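Local structure of putative secreted glycosylhydrolase (Parabacteroides distasonis ATCC 8503, 3IMM) at residues A[5-13]-A[41-52]; A[64-75]-A[175-183]. The protein probably acts as a secreted hydrolase of the 3-keto-disaccharide hydrolase family, built on a concanavalin-like beta-sandwich. All blocks are in the same frame, centred on the assembly; numbering follows the deposited sequence.

Contacts 1 and 2 meet in the smaller sheet of the sandwich, where strand 40-42 of contact 1 runs antiparallel beside strand 179-182 of contact 2; their centres are 13 Å apart. Probable backbone hydrogen bonds join them, Thr42 N to Ile180 O at 2.8 Å and Tyr46 N to Gly178 O at 3.0 Å. Contact 1 then reaches the larger sheet through strands 8-9 and 49-57, whereas contact 2 continues toward the sodium ion held by Asn62, Ser63, Glu81 and Gln83. Between nearest atoms Gly64 is about 4 Å from the ion, and the Trp41 side chain of contact 1 about 12 Å.

Contact 1. Residues A[5-13]-A[41-52]; sequences NKWKPLFGK and WTKDEYENFELD
Leu10 packs against Thr42 and Leu51, and Phe11 against Thr42, at one margin of a concanavalin-like beta-sandwich, where strands 8-9 and 49-52 belong to one sheet and strand 41-42 to the other. Leu10 has CG anti to the backbone N (chi1 178°), which brings it to Thr42, and chi2 of 64° directs the two methyls to different partners: CD1 presses on Thr42 CG2 at 3.4 Å, tighter than usual for two carbons, and CD2 meets Leu51 CD1 at 3.8 Å. The same CD2 lies over the rim of one face of the Phe11 ring. Phe11 crosses Thr42 at about a right angle and brings CE1 to 3.7 Å from CG2, so this one methyl is pressed by both a leucine and a phenyl ring. Farther out, Lys8 runs extended beyond CG and meets Tyr46 from the opposite direction; NZ donates to Tyr46 OH (2.9 Å) at the edge of the phenol, in the ring plane. A water accepts weakly from Lys8 NZ and donates to Asp44 OD2, connecting the ammonium group to a carboxylate oxygen 5.2 Å from NZ. With a phenylalanine in place of Tyr46, the Lys8 ammonium would probably be left without its hydroxyl mate and freer to turn. At the other end, the CZ3-CH2 side of the Trp7 ring meets strand 49-52: CZ3 is 3.5 Å from Glu50 O, while CH2 approaches Asp52, whose carboxylate is turned 41° from the indole plane. Both acids have stronger partners outside, Asp52 in Arg126 and Glu50 in Arg199, and Lys197 makes a cation-pi contact with the indole. Thr42 OG1 is hydrogen-bonded to Ile180 N and donates to Asp44 O at 2.8 Å, in the carbonyl plane.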
# COMPACT_ATOMS: atom_id res chain seq x y z
N ASN A 5 5.46 9.05 18.79
CA ASN A 5 5.22 8.45 20.14
C ASN A 5 5.57 6.94 20.24
O ASN A 5 6.74 6.56 20.05
CB ASN A 5 3.76 8.73 20.57
N LYS A 6 4.60 6.08 20.56
CA LYS A 6 4.82 4.62 20.61
C LYS A 6 4.00 3.86 19.56
O LYS A 6 2.97 4.34 19.08
CB LYS A 6 4.45 4.06 21.97
CG LYS A 6 5.47 4.35 23.06
CD LYS A 6 4.93 3.89 24.41
CE LYS A 6 5.60 4.67 25.57
NZ LYS A 6 7.09 4.60 25.51
N TRP A 7 4.46 2.65 19.24
CA TRP A 7 3.83 1.80 18.22
C TRP A 7 2.57 1.23 18.79
O TRP A 7 2.55 0.84 19.94
CB TRP A 7 4.72 0.60 17.87
CG TRP A 7 5.96 0.91 17.12
CD1 TRP A 7 7.25 0.85 17.60
CD2 TRP A 7 6.06 1.30 15.75
NE1 TRP A 7 8.13 1.18 16.60
CE2 TRP A 7 7.43 1.48 15.46
CE3 TRP A 7 5.12 1.56 14.75
CZ2 TRP A 7 7.89 1.88 14.20
CZ3 TRP A 7 5.58 1.96 13.49
CH2 TRP A 7 6.95 2.13 13.24
N LYS A 8 1.53 1.17 17.98
CA LYS A 8 0.38 0.35 18.33
C LYS A 8 -0.04 -0.49 17.11
O LYS A 8 0.17 -0.07 15.93
CB LYS A 8 -0.79 1.22 18.80
CG LYS A 8 -1.54 1.89 17.66
CD LYS A 8 -2.60 2.88 18.13
CE LYS A 8 -3.22 3.60 16.93
NZ LYS A 8 -4.30 4.59 17.21
N PRO A 9 -0.62 -1.66 17.38
CA PRO A 9 -1.18 -2.45 16.31
C PRO A 9 -2.22 -1.62 15.52
O PRO A 9 -3.10 -0.98 16.12
CB PRO A 9 -1.82 -3.63 17.04
CG PRO A 9 -1.94 -3.21 18.43
CD PRO A 9 -0.82 -2.33 18.69
N LEU A 10 -2.11 -1.60 14.21
CA LEU A 10 -2.95 -0.72 13.41
C LEU A 10 -4.43 -1.05 13.62
O LEU A 10 -5.26 -0.16 13.60
CB LEU A 10 -2.58 -0.87 11.92
CG LEU A 10 -3.39 -0.06 10.92
CD1 LEU A 10 -3.19 1.49 11.13
CD2 LEU A 10 -3.05 -0.52 9.46
N PHE A 11 -4.76 -2.32 13.77
CA PHE A 11 -6.15 -2.72 13.84
C PHE A 11 -6.50 -3.17 15.24
O PHE A 11 -7.54 -3.79 15.43
CB PHE A 11 -6.50 -3.83 12.80
CG PHE A 11 -6.29 -3.43 11.37
CD1 PHE A 11 -6.81 -2.23 10.86
CD2 PHE A 11 -5.59 -4.26 10.50
CE1 PHE A 11 -6.62 -1.87 9.54
CE2 PHE A 11 -5.44 -3.93 9.16
CZ PHE A 11 -5.94 -2.72 8.68
N GLY A 12 -5.66 -2.83 16.21
CA GLY A 12 -5.80 -3.30 17.57
C GLY A 12 -5.64 -4.79 17.65
O GLY A 12 -5.12 -5.40 16.75
N LYS A 13 -6.11 -5.39 18.74
CA LYS A 13 -6.14 -6.85 18.89
C LYS A 13 -7.43 -7.39 18.34
O LYS A 13 -8.49 -6.77 18.48
CB LYS A 13 -6.03 -7.24 20.34
CG LYS A 13 -4.88 -6.60 21.09
CD LYS A 13 -5.10 -6.74 22.61
CE LYS A 13 -4.23 -7.81 23.22
NZ LYS A 13 -2.77 -7.41 23.09
N TRP A 41 -10.19 -1.68 6.63
CA TRP A 41 -9.86 -0.30 6.90
C TRP A 41 -9.70 -0.06 8.36
O TRP A 41 -10.32 -0.75 9.18
CB TRP A 41 -10.93 0.67 6.37
CG TRP A 41 -11.19 0.52 4.89
CD1 TRP A 41 -12.22 -0.16 4.32
CD2 TRP A 41 -10.41 1.05 3.82
NE1 TRP A 41 -12.11 -0.10 2.95
CE2 TRP A 41 -11.01 0.64 2.62
CE3 TRP A 41 -9.28 1.87 3.76
CZ2 TRP A 41 -10.51 1.00 1.37
CZ3 TRP A 41 -8.77 2.21 2.54
CH2 TRP A 41 -9.39 1.77 1.35
N THR A 42 -8.91 0.96 8.68
CA THR A 42 -8.91 1.50 10.01
C THR A 42 -10.27 2.16 10.26
O THR A 42 -10.93 2.61 9.32
CB THR A 42 -7.75 2.51 10.21
OG1 THR A 42 -7.84 3.53 9.23
CG2 THR A 42 -6.39 1.82 10.12
N LYS A 43 -10.69 2.19 11.52
CA LYS A 43 -11.91 2.87 11.89
C LYS A 43 -11.66 4.38 12.04
O LYS A 43 -12.59 5.19 11.97
CB LYS A 43 -12.46 2.32 13.21
CG LYS A 43 -13.11 0.95 13.14
CD LYS A 43 -13.71 0.62 14.53
CE LYS A 43 -14.52 -0.64 14.49
NZ LYS A 43 -14.80 -1.03 15.85
N ASP A 44 -10.38 4.73 12.21
CA ASP A 44 -9.93 6.11 12.45
C ASP A 44 -9.03 6.63 11.32
O ASP A 44 -8.44 5.86 10.57
CB ASP A 44 -9.14 6.18 13.76
CG ASP A 44 -9.94 5.73 14.96
OD1 ASP A 44 -11.17 5.99 15.01
OD2 ASP A 44 -9.33 5.13 15.87
N GLU A 45 -8.92 7.95 11.21
CA GLU A 45 -8.07 8.60 10.21
C GLU A 45 -6.72 8.93 10.81
O GLU A 45 -6.60 9.16 12.02
CB GLU A 45 -8.72 9.86 9.66
CG GLU A 45 -10.07 9.59 8.98
CD GLU A 45 -10.66 10.81 8.31
OE1 GLU A 45 -9.97 11.43 7.49
OE2 GLU A 45 -11.81 11.15 8.59
N TYR A 46 -5.71 8.89 9.96
CA TYR A 46 -4.33 9.12 10.33
C TYR A 46 -3.65 10.10 9.37
O TYR A 46 -3.89 10.09 8.17
CB TYR A 46 -3.56 7.82 10.27
CG TYR A 46 -3.95 6.87 11.34
CD1 TYR A 46 -3.33 6.92 12.58
CD2 TYR A 46 -4.96 5.93 11.13
CE1 TYR A 46 -3.67 6.06 13.58
CE2 TYR A 46 -5.30 5.04 12.14
CZ TYR A 46 -4.66 5.11 13.37
OH TYR A 46 -5.02 4.24 14.40
N GLU A 47 -2.79 10.93 9.94
CA GLU A 47 -1.84 11.74 9.19
C GLU A 47 -0.56 11.81 10.00
O GLU A 47 -0.57 11.56 11.24
CB GLU A 47 -2.38 13.15 8.97
CG GLU A 47 -2.75 13.89 10.24
CD GLU A 47 -3.30 15.27 9.96
OE1 GLU A 47 -3.26 15.71 8.77
OE2 GLU A 47 -3.77 15.91 10.92
N ASN A 48 0.54 12.12 9.33
CA ASN A 48 1.83 12.36 10.05
C ASN A 48 2.21 11.16 10.90
O ASN A 48 2.35 11.23 12.12
CB ASN A 48 1.74 13.64 10.89
CG ASN A 48 1.56 14.86 10.02
OD1 ASN A 48 2.21 14.97 8.97
ND2 ASN A 48 0.67 15.76 10.43
N PHE A 49 2.37 10.05 10.20
CA PHE A 49 2.58 8.77 10.79
C PHE A 49 3.61 7.94 10.01
O PHE A 49 3.97 8.28 8.91
CB PHE A 49 1.24 8.03 10.85
CG PHE A 49 0.67 7.67 9.52
CD1 PHE A 49 1.09 6.52 8.84
CD2 PHE A 49 -0.33 8.45 8.95
CE1 PHE A 49 0.52 6.17 7.60
CE2 PHE A 49 -0.87 8.12 7.71
CZ PHE A 49 -0.45 6.98 7.04
N GLU A 50 4.11 6.91 10.67
CA GLU A 50 4.82 5.84 10.01
C GLU A 50 4.14 4.51 10.29
O GLU A 50 3.76 4.19 11.46
CB GLU A 50 6.31 5.81 10.38
CG GLU A 50 6.64 5.74 11.79
CD GLU A 50 8.14 5.91 12.03
OE1 GLU A 50 8.93 5.84 11.08
OE2 GLU A 50 8.52 6.12 13.18
N LEU A 51 3.94 3.78 9.19
CA LEU A 51 3.26 2.50 9.20
C LEU A 51 4.31 1.45 8.89
O LEU A 51 5.06 1.58 7.93
CB LEU A 51 2.13 2.54 8.15
CG LEU A 51 1.33 1.28 7.82
CD1 LEU A 51 0.44 0.89 8.99
CD2 LEU A 51 0.50 1.47 6.54
N ASP A 52 4.39 0.43 9.74
CA ASP A 52 5.24 -0.75 9.55
C ASP A 52 4.36 -1.96 9.33
O ASP A 52 3.29 -2.12 9.98
CB ASP A 52 6.05 -1.03 10.82
CG ASP A 52 7.44 -0.54 10.74
OD1 ASP A 52 7.68 0.49 10.13
OD2 ASP A 52 8.29 -1.19 11.32
O HOH W 1 -6.36 6.25 16.28

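Contact 2. Residues A[64-75]-A[175-183]; sequences GVVVYCTDTKDW and PTKGFIGLQ
Strands 64-67 and 179-182 pair edge to edge, antiparallel, inside the five-stranded sheet, flanked by strands 80-85 and 40-42. Val66 and Gly181 form a hydrogen-bonded pair, with Val66 N to Gly181 O at 2.8 Å and nearly straight (175°), answered by Gly181 N to Val66 O. Beside it, Val65 and Leu182 are a non-hydrogen-bonded pair whose side chains lie alongside each other, Val65 CG2 to Leu182 CD2 at 3.8 Å, on the face where Leu51 and Ile127 of the other sheet touch Val65. A beta bulge then shifts the register by one between Val66 and Cys69, the extra residue being taken up at Val67-Tyr68. The chain turns a corner at Tyr68, within a strand of the concanavalin-like sandwich, and pairing resumes at Cys69 and Phe179 with two backbone hydrogen bonds. At the bulge Tyr68 N gives its hydrogen to a water that in turn donates to Gly178 O. With CG anti to the carbonyl carbon (chi1 -65°), the Tyr68 ring lies with one face against Thr176: Thr176 CA sits 3.6 Å above its centre in a CH-pi contact, and Val67 CG2 lies over the opposite face, toward the rim. The phenol OH is bonded to Gly131 O and takes a water shared with Thr176 O. Across the outer face, Thr72 CG2 touches Phe179 CD2 at 3.5 Å. Nearer the sodium site, Gln183 is modelled in two conformers, which makes doubtful both the approach of its OE1 to the edge of the Trp75 ring and the bond from its NE2 to the sodium ligand Glu81.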
# COMPACT_ATOMS: atom_id res chain seq x y z
N GLY A 64 -1.54 -3.94 -2.27
CA GLY A 64 -1.15 -2.57 -1.96
C GLY A 64 -1.67 -2.10 -0.63
O GLY A 64 -2.65 -2.61 -0.13
N VAL A 65 -0.96 -1.15 -0.04
CA VAL A 65 -1.35 -0.51 1.19
C VAL A 65 -1.95 0.83 0.77
O VAL A 65 -1.35 1.57 -0.04
CB VAL A 65 -0.14 -0.32 2.11
CG1 VAL A 65 -0.57 0.32 3.41
CG2 VAL A 65 0.56 -1.71 2.38
N VAL A 66 -3.13 1.14 1.30
CA VAL A 66 -3.82 2.38 0.95
C VAL A 66 -3.72 3.34 2.11
O VAL A 66 -3.95 2.96 3.23
CB VAL A 66 -5.28 2.11 0.55
CG1 VAL A 66 -6.00 3.38 0.17
CG2 VAL A 66 -5.30 1.12 -0.64
N VAL A 67 -3.31 4.57 1.84
CA VAL A 67 -3.21 5.62 2.88
C VAL A 67 -4.00 6.83 2.39
O VAL A 67 -4.39 6.93 1.20
CB VAL A 67 -1.74 6.00 3.23
CG1 VAL A 67 -0.97 4.76 3.76
CG2 VAL A 67 -0.98 6.64 2.01
N TYR A 68 -4.30 7.72 3.33
CA TYR A 68 -4.92 8.99 2.99
C TYR A 68 -6.26 8.78 2.28
O TYR A 68 -6.61 9.54 1.35
CB TYR A 68 -3.97 9.81 2.08
CG TYR A 68 -2.66 10.26 2.66
CD1 TYR A 68 -2.41 10.17 4.02
CD2 TYR A 68 -1.68 10.88 1.85
CE1 TYR A 68 -1.22 10.61 4.55
CE2 TYR A 68 -0.50 11.35 2.38
CZ TYR A 68 -0.28 11.23 3.73
OH TYR A 68 0.87 11.69 4.31
N CYS A 69 -7.00 7.76 2.70
CA CYS A 69 -8.27 7.46 2.07
C CYS A 69 -9.38 8.29 2.68
O CYS A 69 -9.63 8.20 3.86
CB CYS A 69 -8.62 5.97 2.14
SG CYS A 69 -10.17 5.64 1.38
N THR A 70 -10.04 9.11 1.86
CA THR A 70 -11.06 10.03 2.34
C THR A 70 -12.46 9.48 2.06
O THR A 70 -13.45 10.09 2.47
CB THR A 70 -10.88 11.44 1.71
OG1 THR A 70 -10.95 11.34 0.28
CG2 THR A 70 -9.53 12.08 2.11
N ASP A 71 -12.54 8.30 1.45
CA ASP A 71 -13.80 7.63 1.20
C ASP A 71 -13.54 6.16 1.05
O ASP A 71 -13.00 5.74 0.03
CB ASP A 71 -14.39 8.19 -0.10
CG ASP A 71 -15.79 7.66 -0.41
OD1 ASP A 71 -16.14 6.52 -0.02
OD2 ASP A 71 -16.53 8.41 -1.06
N THR A 72 -13.90 5.35 2.04
CA THR A 72 -13.59 3.91 1.98
C THR A 72 -14.52 3.12 1.00
O THR A 72 -14.18 2.01 0.58
CB THR A 72 -13.62 3.29 3.37
OG1 THR A 72 -14.92 3.46 3.92
CG2 THR A 72 -12.61 3.99 4.28
N LYS A 73 -15.65 3.70 0.60
CA LYS A 73 -16.52 3.09 -0.43
C LYS A 73 -15.94 3.38 -1.84
O LYS A 73 -15.62 2.45 -2.59
CB LYS A 73 -17.99 3.55 -0.30
N ASP A 74 -15.76 4.66 -2.16
CA ASP A 74 -15.13 5.08 -3.42
C ASP A 74 -13.65 5.43 -3.22
O ASP A 74 -13.22 6.57 -3.45
CB ASP A 74 -15.92 6.28 -3.98
CG ASP A 74 -15.45 6.70 -5.38
OD1 ASP A 74 -14.97 5.84 -6.15
OD2 ASP A 74 -15.58 7.90 -5.69
N TRP A 75 -12.87 4.43 -2.83
CA TRP A 75 -11.52 4.66 -2.34
C TRP A 75 -10.48 4.82 -3.43
O TRP A 75 -9.50 5.51 -3.24
CB TRP A 75 -11.09 3.52 -1.40
CG TRP A 75 -10.92 2.13 -2.01
CD1 TRP A 75 -11.85 1.12 -2.03
CD2 TRP A 75 -9.72 1.58 -2.60
NE1 TRP A 75 -11.30 -0.01 -2.59
CE2 TRP A 75 -10.00 0.24 -2.95
CE3 TRP A 75 -8.44 2.09 -2.84
CZ2 TRP A 75 -9.07 -0.59 -3.57
CZ3 TRP A 75 -7.50 1.26 -3.46
CH2 TRP A 75 -7.83 -0.07 -3.82
N PRO A 175 -5.90 15.45 -0.19
CA PRO A 175 -5.68 15.51 1.26
C PRO A 175 -4.66 14.48 1.75
O PRO A 175 -4.56 13.37 1.19
CB PRO A 175 -7.07 15.20 1.83
CG PRO A 175 -8.04 15.57 0.74
CD PRO A 175 -7.33 15.27 -0.54
N THR A 176 -3.96 14.83 2.84
CA THR A 176 -2.89 14.04 3.39
C THR A 176 -3.27 13.51 4.79
O THR A 176 -2.48 13.45 5.73
CB THR A 176 -1.59 14.85 3.35
OG1 THR A 176 -1.70 16.02 4.19
CG2 THR A 176 -1.31 15.26 1.90
N LYS A 177 -4.54 13.15 4.88
CA LYS A 177 -5.14 12.55 6.06
C LYS A 177 -6.29 11.65 5.57
O LYS A 177 -7.07 12.05 4.70
CB LYS A 177 -5.71 13.65 6.99
CG LYS A 177 -6.60 13.08 8.12
CD LYS A 177 -6.95 14.08 9.22
CE LYS A 177 -7.93 13.44 10.19
NZ LYS A 177 -8.48 14.37 11.23
N GLY A 178 -6.41 10.47 6.16
CA GLY A 178 -7.57 9.61 5.92
C GLY A 178 -7.36 8.22 6.47
O GLY A 178 -6.43 7.96 7.24
N PHE A 179 -8.21 7.30 6.04
CA PHE A 179 -8.17 5.94 6.54
C PHE A 179 -7.00 5.20 5.89
O PHE A 179 -6.54 5.60 4.81
CB PHE A 179 -9.49 5.23 6.27
CG PHE A 179 -10.68 5.94 6.83
CD1 PHE A 179 -11.05 5.74 8.14
CD2 PHE A 179 -11.42 6.82 6.06
CE1 PHE A 179 -12.13 6.39 8.65
CE2 PHE A 179 -12.53 7.47 6.58
CZ PHE A 179 -12.87 7.26 7.88
N ILE A 180 -6.54 4.16 6.58
CA ILE A 180 -5.56 3.23 6.10
C ILE A 180 -6.25 1.89 5.83
O ILE A 180 -7.12 1.45 6.59
CB ILE A 180 -4.35 3.10 7.10
CG1 ILE A 180 -3.67 4.45 7.27
CG2 ILE A 180 -3.36 2.10 6.60
CD1 ILE A 180 -2.57 4.52 8.36
N GLY A 181 -5.92 1.28 4.70
CA GLY A 181 -6.44 -0.04 4.40
C GLY A 181 -5.48 -0.96 3.66
O GLY A 181 -4.45 -0.54 3.16
N LEU A 182 -5.85 -2.23 3.64
CA LEU A 182 -5.21 -3.25 2.83
C LEU A 182 -6.25 -3.81 1.88
O LEU A 182 -7.45 -3.88 2.19
CB LEU A 182 -4.67 -4.38 3.71
CG LEU A 182 -3.66 -4.00 4.78
CD1 LEU A 182 -3.39 -5.19 5.71
CD2 LEU A 182 -2.36 -3.47 4.09
N GLN A 183 -5.78 -4.17 0.70
CA GLN A 183 -6.65 -4.71 -0.33
C GLN A 183 -6.78 -6.22 -0.21
O GLN A 183 -5.86 -6.90 0.25
CB GLN A 183 -6.13 -4.30 -1.69
CG GLN A 183 -6.16 -2.80 -1.87
CD GLN A 183 -5.35 -2.38 -3.04
OE1 GLN A 183 -5.69 -2.71 -4.18
NE2 GLN A 183 -4.27 -1.65 -2.79
O HOH W 2 -3.92 7.93 6.18
O HOH W 3 -6.40 11.69 -0.13
O HOH W 4 0.25 13.01 6.62